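Local coordinates for probable FAD-dependent oxidoreductase PA4991 (Pseudomonas aeruginosa PAO1, PDB 5EZ7), which binds one FAD per subunit and probably works as an oxidoreductase of the DAO family, although its physiological substrate is unknown, at residues Thr8-Val13 with Ala29-Val34; Ala199-Leu204 with Asp364-Ser369. All coordinates share one frame; numbering follows the deposited sequence.

Contact 1: residues Thr8-Val13 with Ala29-Val34; sequences TDILIV and AGYATV
D9 meets A32 through both its backbone and its side chain. D9 CB lies 3.3 Å from A32 O, with the edge of the Y31 ring next to it, CD2 being 3.9 Å away and the carbon near the ring plane. D9 CG, beside the backbone N (chi1 -60°), is about equally far from A32 N and A32 O. This swings the carboxylate over to the A32 amide, and D9 OD2 takes the A32 N-H at 3.0 Å in an almost straight bond (171°) on the anti side, somewhat out of the carboxylate plane. The other oxygen, D9 OD1, accepts bonds from H371, Q200 NE2 and the S369 amide. A32 O replies with two bonds: D9 N comes from above the carbonyl plane, while I10 N arrives almost end-on to the C=O, at 3.2 Å.

From here the backbones run as parallel strands. V34 N gives its hydrogen to I10 O, and I12 N closes the run on V34 O at 2.8 Å. L11 and V34 share one face of the sheet, with L11 CD1 3.9 Å from V34 CG1; I10 and T33 share the other, toward helix 17-28.

This is the opening beta-alpha-beta unit of the Rossmann-type FAD domain, and V13, the last residue of strand 10-13, touches FAD. With one oxygen on a backbone N-H and the other holding several donors, the buried D9 carboxylate is probably kept ionised.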
ATOM      1  N   THR A   8       0.894 -19.336 -18.057  1.00 33.64           N
ATOM      2  CA  THR A   8       0.691 -17.909 -18.347  1.00 32.49           C
ATOM      3  C   THR A   8       2.002 -17.257 -18.751  1.00 30.98           C
ATOM      4  O   THR A   8       3.024 -17.934 -18.902  1.00 30.81           O
ATOM      5  CB  THR A   8       0.123 -17.069 -17.135  1.00 32.91           C
ATOM      6  OG1 THR A   8       0.845 -17.377 -15.920  1.00 33.12           O
ATOM      7  CG2 THR A   8      -1.381 -17.242 -17.022  1.00 34.58           C
ATOM      8  N   ASP A   9       1.956 -15.927 -18.898  1.00 29.36           N
ATOM      9  CA  ASP A   9       3.121 -15.132 -19.154  1.00 28.58           C
ATOM     10  C   ASP A   9       3.820 -14.733 -17.879  1.00 26.92           C
ATOM     11  O   ASP A   9       4.997 -15.002 -17.767  1.00 25.73           O
ATOM     12  CB  ASP A   9       2.758 -13.908 -20.001  1.00 28.81           C
ATOM     13  CG  ASP A   9       2.138 -14.300 -21.372  1.00 30.15           C
ATOM     14  OD1 ASP A   9       2.636 -15.256 -22.041  1.00 29.25           O
ATOM     15  OD2 ASP A   9       1.136 -13.650 -21.741  1.00 30.60           O
ATOM     16  N   ILE A  10       3.126 -14.022 -16.978  1.00 26.85           N
ATOM     17  CA  ILE A  10       3.729 -13.554 -15.708  1.00 26.53           C
ATOM     18  C   ILE A  10       2.922 -14.083 -14.540  1.00 25.78           C
ATOM     19  O   ILE A  10       1.692 -13.978 -14.520  1.00 26.65           O
ATOM     20  CB  ILE A  10       3.967 -12.015 -15.664  1.00 27.21           C
ATOM     21  CG1 ILE A  10       5.038 -11.627 -16.700  1.00 28.39           C
ATOM     22  CG2 ILE A  10       4.576 -11.576 -14.341  1.00 26.64           C
ATOM     23  CD1 ILE A  10       4.410 -11.186 -17.956  1.00 29.68           C
ATOM     24  N   LEU A  11       3.628 -14.721 -13.619  1.00 25.06           N
ATOM     25  CA  LEU A  11       3.079 -15.260 -12.388  1.00 25.72           C
ATOM     26  C   LEU A  11       3.503 -14.335 -11.228  1.00 25.61           C
ATOM     27  O   LEU A  11       4.689 -14.173 -11.015  1.00 27.43           O
ATOM     28  CB  LEU A  11       3.659 -16.650 -12.226  1.00 26.22           C
ATOM     29  CG  LEU A  11       3.420 -17.479 -10.982  1.00 26.84           C
ATOM     30  CD1 LEU A  11       1.957 -17.588 -10.580  1.00 26.13           C
ATOM     31  CD2 LEU A  11       4.066 -18.863 -11.244  1.00 27.66           C
ATOM     32  N   ILE A  12       2.567 -13.671 -10.551  1.00 25.37           N
ATOM     33  CA  ILE A  12       2.849 -12.705  -9.485  1.00 24.69           C
ATOM     34  C   ILE A  12       2.531 -13.395  -8.134  1.00 24.36           C
ATOM     35  O   ILE A  12       1.511 -14.080  -8.029  1.00 24.45           O
ATOM     36  CB  ILE A  12       1.931 -11.454  -9.579  1.00 25.41           C
ATOM     37  CG1 ILE A  12       1.774 -10.895 -10.982  1.00 26.11           C
ATOM     38  CG2 ILE A  12       2.378 -10.306  -8.663  1.00 25.03           C
ATOM     39  CD1 ILE A  12       3.032 -10.551 -11.634  1.00 27.16           C
ATOM     40  N   VAL A  13       3.395 -13.240  -7.122  1.00 23.44           N
ATOM     41  CA  VAL A  13       3.143 -13.798  -5.783  1.00 22.75           C
ATOM     42  C   VAL A  13       2.980 -12.614  -4.839  1.00 22.43           C
ATOM     43  O   VAL A  13       3.904 -11.809  -4.642  1.00 22.26           O
ATOM     44  CB  VAL A  13       4.267 -14.739  -5.289  1.00 23.31           C
ATOM     45  CG1 VAL A  13       3.966 -15.300  -3.893  1.00 23.37           C
ATOM     46  CG2 VAL A  13       4.465 -15.889  -6.264  1.00 23.85           C
ATOM     47  N   ALA A  29      -1.859  -4.401 -20.804  1.00 36.26           N
ATOM     48  CA  ALA A  29      -0.916  -4.479 -21.903  1.00 36.65           C
ATOM     49  C   ALA A  29      -1.040  -5.785 -22.723  1.00 36.91           C
ATOM     50  O   ALA A  29      -0.226  -5.999 -23.605  1.00 37.31           O
ATOM     51  CB  ALA A  29       0.519  -4.282 -21.386  1.00 35.47           C
ATOM     52  N   GLY A  30      -2.030  -6.650 -22.435  1.00 36.48           N
ATOM     53  CA  GLY A  30      -2.263  -7.906 -23.196  1.00 35.56           C
ATOM     54  C   GLY A  30      -1.575  -9.164 -22.658  1.00 33.95           C
ATOM     55  O   GLY A  30      -1.612 -10.204 -23.304  1.00 33.57           O
ATOM     56  N   TYR A  31      -0.943  -9.101 -21.482  1.00 32.16           N
ATOM     57  CA  TYR A  31      -0.271 -10.292 -20.929  1.00 30.81           C
ATOM     58  C   TYR A  31      -1.286 -11.130 -20.202  1.00 30.61           C
ATOM     59  O   TYR A  31      -2.212 -10.598 -19.590  1.00 31.29           O
ATOM     60  CB  TYR A  31       0.801  -9.918 -19.922  1.00 29.55           C
ATOM     61  CG  TYR A  31       2.015  -9.354 -20.540  1.00 30.00           C
ATOM     62  CD1 TYR A  31       2.042  -8.051 -21.006  1.00 31.00           C
ATOM     63  CD2 TYR A  31       3.150 -10.131 -20.689  1.00 30.41           C
ATOM     64  CE1 TYR A  31       3.198  -7.511 -21.574  1.00 32.13           C
ATOM     65  CE2 TYR A  31       4.306  -9.621 -21.265  1.00 31.23           C
ATOM     66  CZ  TYR A  31       4.327  -8.316 -21.713  1.00 32.31           C
ATOM     67  OH  TYR A  31       5.462  -7.833 -22.296  1.00 33.06           O
ATOM     68  N   ALA A  32      -1.090 -12.436 -20.220  1.00 29.76           N
ATOM     69  CA  ALA A  32      -1.870 -13.317 -19.379  1.00 29.12           C
ATOM     70  C   ALA A  32      -1.115 -13.463 -18.045  1.00 27.82           C
ATOM     71  O   ALA A  32       0.110 -13.557 -18.027  1.00 27.51           O
ATOM     72  CB  ALA A  32      -2.033 -14.667 -20.075  1.00 30.15           C
ATOM     73  N   THR A  33      -1.837 -13.489 -16.942  1.00 27.81           N
ATOM     74  CA  THR A  33      -1.248 -13.534 -15.604  1.00 27.08           C
ATOM     75  C   THR A  33      -1.993 -14.468 -14.664  1.00 27.38           C
ATOM     76  O   THR A  33      -3.170 -14.770 -14.871  1.00 29.80           O
ATOM     77  CB  THR A  33      -1.272 -12.148 -14.937  1.00 26.84           C
ATOM     78  OG1 THR A  33      -2.635 -11.705 -14.766  1.00 27.57           O
ATOM     79  CG2 THR A  33      -0.522 -11.155 -15.728  1.00 27.05           C
ATOM     80  N   VAL A  34      -1.284 -14.938 -13.647  1.00 27.39           N
ATOM     81  CA  VAL A  34      -1.875 -15.489 -12.442  1.00 27.61           C
ATOM     82  C   VAL A  34      -1.296 -14.720 -11.258  1.00 27.05           C
ATOM     83  O   VAL A  34      -0.072 -14.477 -11.222  1.00 26.34           O
ATOM     84  CB  VAL A  34      -1.532 -16.985 -12.307  1.00 28.84           C
ATOM     85  CG1 VAL A  34      -1.919 -17.539 -10.942  1.00 28.32           C
ATOM     86  CG2 VAL A  34      -2.253 -17.789 -13.397  1.00 30.87           C
TER

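Contact 2: residues Ala199-Leu204 with Asp364-Ser369; sequences AQRVVL and DGIRPS
The Q200 and I366 side chains run antiparallel alongside each other, while the guanidinium of R201 lies across the same isoleucine. The Q200 chain is extended beyond CG, and this carries its amide alongside I366 CG2, which sits 3.6 Å from Q200 OE1. Past that methyl the amide holds R367 by both ends, NE2 directly and OE1 through a water. Q200 NE2 donates to R367 O at 2.8 Å; the oxygen lies close to the amide plane of the glutamine, though the donor is tilted 26° from the carbonyl plane. Q200 OE1 accepts from the water at 2.6 Å, and that water in turn takes the R367 N-H. Both bonds together fix the rotation of the amide.

R201 bends at chi2 (-68°), which folds its guanidinium back so that R201 NH1 donates to Q200 O at 2.9 Å. I366 lies over one face of the group, offset toward the rim, with its CD1 3.6 Å from R201 NH1. At the edge, R201 NH2 forms a salt bridge to D364 OD2, 3.1 Å away. That oxygen is in the guanidinium plane, but the carboxylate plane is turned 68° from it; OD2 alone of the two oxygens meets R201, while D364 OD1 pairs with R360.

G365, at positive phi, is the first residue to leave helix 350-364, in a Schellman motif. The loop that follows meets the Q200-R201 end of the segment that leads into strand 201-204, which lies between strands 10-13 and 339-343 in the parallel part of the sheet.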
ATOM      1  N   ALA A 199       5.503 -20.195 -16.361  1.00 30.15           N
ATOM      2  CA  ALA A 199       5.463 -18.747 -16.693  1.00 28.76           C
ATOM      3  C   ALA A 199       6.791 -18.220 -17.144  1.00 27.57           C
ATOM      4  O   ALA A 199       7.785 -18.754 -16.737  1.00 27.87           O
ATOM      5  CB  ALA A 199       5.009 -17.934 -15.499  1.00 27.73           C
ATOM      6  N   GLN A 200       6.767 -17.198 -18.017  1.00 26.72           N
ATOM      7  CA  GLN A 200       7.983 -16.688 -18.681  1.00 26.47           C
ATOM      8  C   GLN A 200       8.768 -15.982 -17.629  1.00 26.78           C
ATOM      9  O   GLN A 200      10.004 -15.943 -17.683  1.00 27.06           O
ATOM     10  CB  GLN A 200       7.704 -15.725 -19.849  1.00 25.96           C
ATOM     11  CG  GLN A 200       6.772 -16.227 -20.931  1.00 26.20           C
ATOM     12  CD  GLN A 200       6.806 -15.352 -22.183  1.00 26.90           C
ATOM     13  OE1 GLN A 200       7.851 -15.213 -22.828  1.00 27.17           O
ATOM     14  NE2 GLN A 200       5.659 -14.755 -22.540  1.00 27.27           N
ATOM     15  N   ARG A 201       8.045 -15.384 -16.679  1.00 26.53           N
ATOM     16  CA  ARG A 201       8.658 -14.781 -15.481  1.00 26.65           C
ATOM     17  C   ARG A 201       7.857 -15.016 -14.242  1.00 25.45           C
ATOM     18  O   ARG A 201       6.686 -15.287 -14.338  1.00 25.08           O
ATOM     19  CB  ARG A 201       8.800 -13.264 -15.655  1.00 26.77           C
ATOM     20  CG  ARG A 201       9.790 -12.871 -16.731  1.00 28.27           C
ATOM     21  CD  ARG A 201      11.216 -13.221 -16.344  1.00 28.46           C
ATOM     22  NE  ARG A 201      12.197 -12.679 -17.279  1.00 29.27           N
ATOM     23  CZ  ARG A 201      12.692 -13.271 -18.362  1.00 30.51           C
ATOM     24  NH1 ARG A 201      12.305 -14.481 -18.767  1.00 30.92           N
ATOM     25  NH2 ARG A 201      13.619 -12.628 -19.059  1.00 31.69           N
ATOM     26  N   VAL A 202       8.508 -14.841 -13.092  1.00 25.73           N
ATOM     27  CA  VAL A 202       7.883 -14.923 -11.761  1.00 25.46           C
ATOM     28  C   VAL A 202       8.284 -13.647 -11.012  1.00 25.63           C
ATOM     29  O   VAL A 202       9.491 -13.318 -10.905  1.00 26.45           O
ATOM     30  CB  VAL A 202       8.333 -16.171 -10.949  1.00 25.93           C
ATOM     31  CG1 VAL A 202       7.678 -16.199  -9.555  1.00 26.17           C
ATOM     32  CG2 VAL A 202       7.989 -17.452 -11.680  1.00 26.36           C
ATOM     33  N   VAL A 203       7.275 -12.919 -10.533  1.00 24.35           N
ATOM     34  CA  VAL A 203       7.474 -11.723  -9.756  1.00 23.89           C
ATOM     35  C   VAL A 203       7.029 -11.907  -8.302  1.00 23.23           C
ATOM     36  O   VAL A 203       5.861 -12.272  -8.026  1.00 22.55           O
ATOM     37  CB  VAL A 203       6.686 -10.550 -10.327  1.00 24.41           C
ATOM     38  CG1 VAL A 203       7.038  -9.258  -9.564  1.00 24.28           C
ATOM     39  CG2 VAL A 203       6.970 -10.389 -11.815  1.00 25.28           C
ATOM     40  N   LEU A 204       7.938 -11.589  -7.381  1.00 22.96           N
ATOM     41  CA  LEU A 204       7.649 -11.604  -5.925  1.00 22.81           C
ATOM     42  C   LEU A 204       7.355 -10.202  -5.413  1.00 23.62           C
ATOM     43  O   LEU A 204       8.273  -9.376  -5.236  1.00 23.56           O
ATOM     44  CB  LEU A 204       8.810 -12.191  -5.147  1.00 22.77           C
ATOM     45  CG  LEU A 204       9.336 -13.523  -5.609  1.00 23.27           C
ATOM     46  CD1 LEU A 204      10.417 -13.979  -4.650  1.00 24.25           C
ATOM     47  CD2 LEU A 204       8.222 -14.536  -5.669  1.00 23.15           C
ATOM     48  N   ASP A 364      14.059  -7.147 -22.036  1.00 44.29           N
ATOM     49  CA  ASP A 364      14.360  -8.557 -22.246  1.00 44.84           C
ATOM     50  C   ASP A 364      13.615  -9.178 -23.412  1.00 44.60           C
ATOM     51  O   ASP A 364      13.939 -10.300 -23.818  1.00 44.76           O
ATOM     52  CB  ASP A 364      14.107  -9.371 -20.969  1.00 44.75           C
ATOM     53  CG  ASP A 364      15.283  -9.299 -19.975  1.00 46.08           C
ATOM     54  OD1 ASP A 364      16.272  -8.553 -20.244  1.00 46.12           O
ATOM     55  OD2 ASP A 364      15.197 -10.011 -18.937  1.00 45.89           O
ATOM     56  N   GLY A 365      12.647  -8.444 -23.965  1.00 42.70           N
ATOM     57  CA  GLY A 365      11.916  -8.874 -25.134  1.00 41.37           C
ATOM     58  C   GLY A 365      10.815  -9.869 -24.828  1.00 38.47           C
ATOM     59  O   GLY A 365      10.442 -10.609 -25.691  1.00 39.01           O
ATOM     60  N   ILE A 366      10.259  -9.865 -23.626  1.00 36.19           N
ATOM     61  CA  ILE A 366       9.208 -10.832 -23.261  1.00 34.55           C
ATOM     62  C   ILE A 366       7.856 -10.319 -23.776  1.00 35.34           C
ATOM     63  O   ILE A 366       7.467  -9.255 -23.402  1.00 34.88           O
ATOM     64  CB  ILE A 366       9.199 -11.068 -21.723  1.00 31.71           C
ATOM     65  CG1 ILE A 366      10.545 -11.609 -21.218  1.00 31.49           C
ATOM     66  CG2 ILE A 366       8.059 -11.967 -21.289  1.00 30.83           C
ATOM     67  CD1 ILE A 366      10.962 -12.965 -21.781  1.00 32.52           C
ATOM     68  N   ARG A 367       7.163 -11.080 -24.624  1.00 37.60           N
ATOM     69  CA  ARG A 367       5.841 -10.706 -25.156  1.00 39.42           C
ATOM     70  C   ARG A 367       4.742 -11.672 -24.769  1.00 38.84           C
ATOM     71  O   ARG A 367       5.015 -12.805 -24.415  1.00 39.00           O
ATOM     72  CB  ARG A 367       5.850 -10.646 -26.679  1.00 42.29           C
ATOM     73  CG  ARG A 367       6.938  -9.777 -27.283  1.00 46.39           C
ATOM     74  CD  ARG A 367       6.754  -8.276 -27.064  1.00 49.32           C
ATOM     75  NE  ARG A 367       8.068  -7.613 -27.076  1.00 53.76           N
ATOM     76  CZ  ARG A 367       8.348  -6.384 -26.602  1.00 57.69           C
ATOM     77  NH1 ARG A 367       9.600  -5.922 -26.667  1.00 60.22           N
ATOM     78  NH2 ARG A 367       7.408  -5.594 -26.085  1.00 57.85           N
ATOM     79  N   PRO A 368       3.471 -11.236 -24.863  1.00 40.30           N
ATOM     80  CA  PRO A 368       2.396 -12.181 -24.563  1.00 41.08           C
ATOM     81  C   PRO A 368       2.438 -13.357 -25.504  1.00 42.60           C
ATOM     82  O   PRO A 368       2.611 -13.149 -26.682  1.00 44.74           O
ATOM     83  CB  PRO A 368       1.120 -11.350 -24.798  1.00 41.21           C
ATOM     84  CG  PRO A 368       1.533  -9.949 -24.497  1.00 40.25           C
ATOM     85  CD  PRO A 368       2.941  -9.865 -25.032  1.00 40.90           C
ATOM     86  N   SER A 369       2.328 -14.563 -24.974  1.00 42.99           N
ATOM     87  CA  SER A 369       2.265 -15.766 -25.777  1.00 44.87           C
ATOM     88  C   SER A 369       0.802 -16.247 -25.862  1.00 45.88           C
ATOM     89  O   SER A 369      -0.093 -15.483 -25.599  1.00 44.23           O
ATOM     90  CB  SER A 369       3.147 -16.839 -25.163  1.00 44.37           C
ATOM     91  OG  SER A 369       3.023 -18.006 -25.945  1.00 46.33           O
TER
HETATM   92  O   HOH W   1       8.310 -13.735 -24.948  1.00 20.72           O

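Contact 1 is buried and belongs to the sheet itself, holding two parallel strands mainly by backbone bonds; contact 2 lies at the surface and works through side chains, a salt bridge and a water. They reach the same sheet, since strands 10-13 and 201-204 are neighbours, joined by a probable hydrogen bond from V13 N to V203 O at 2.8 Å. Beyond the strands, Y31 OH reaches I366 O, and P368 packs against D9 and G30. The loop of contact 2 thus also touches contact 1. Strand 10-13 runs toward the FAD, with the I12 side chain about 8 Å from it, whereas contact 2 joins the loop after helix 350-364 to Q200 and R201, away from annotated sites.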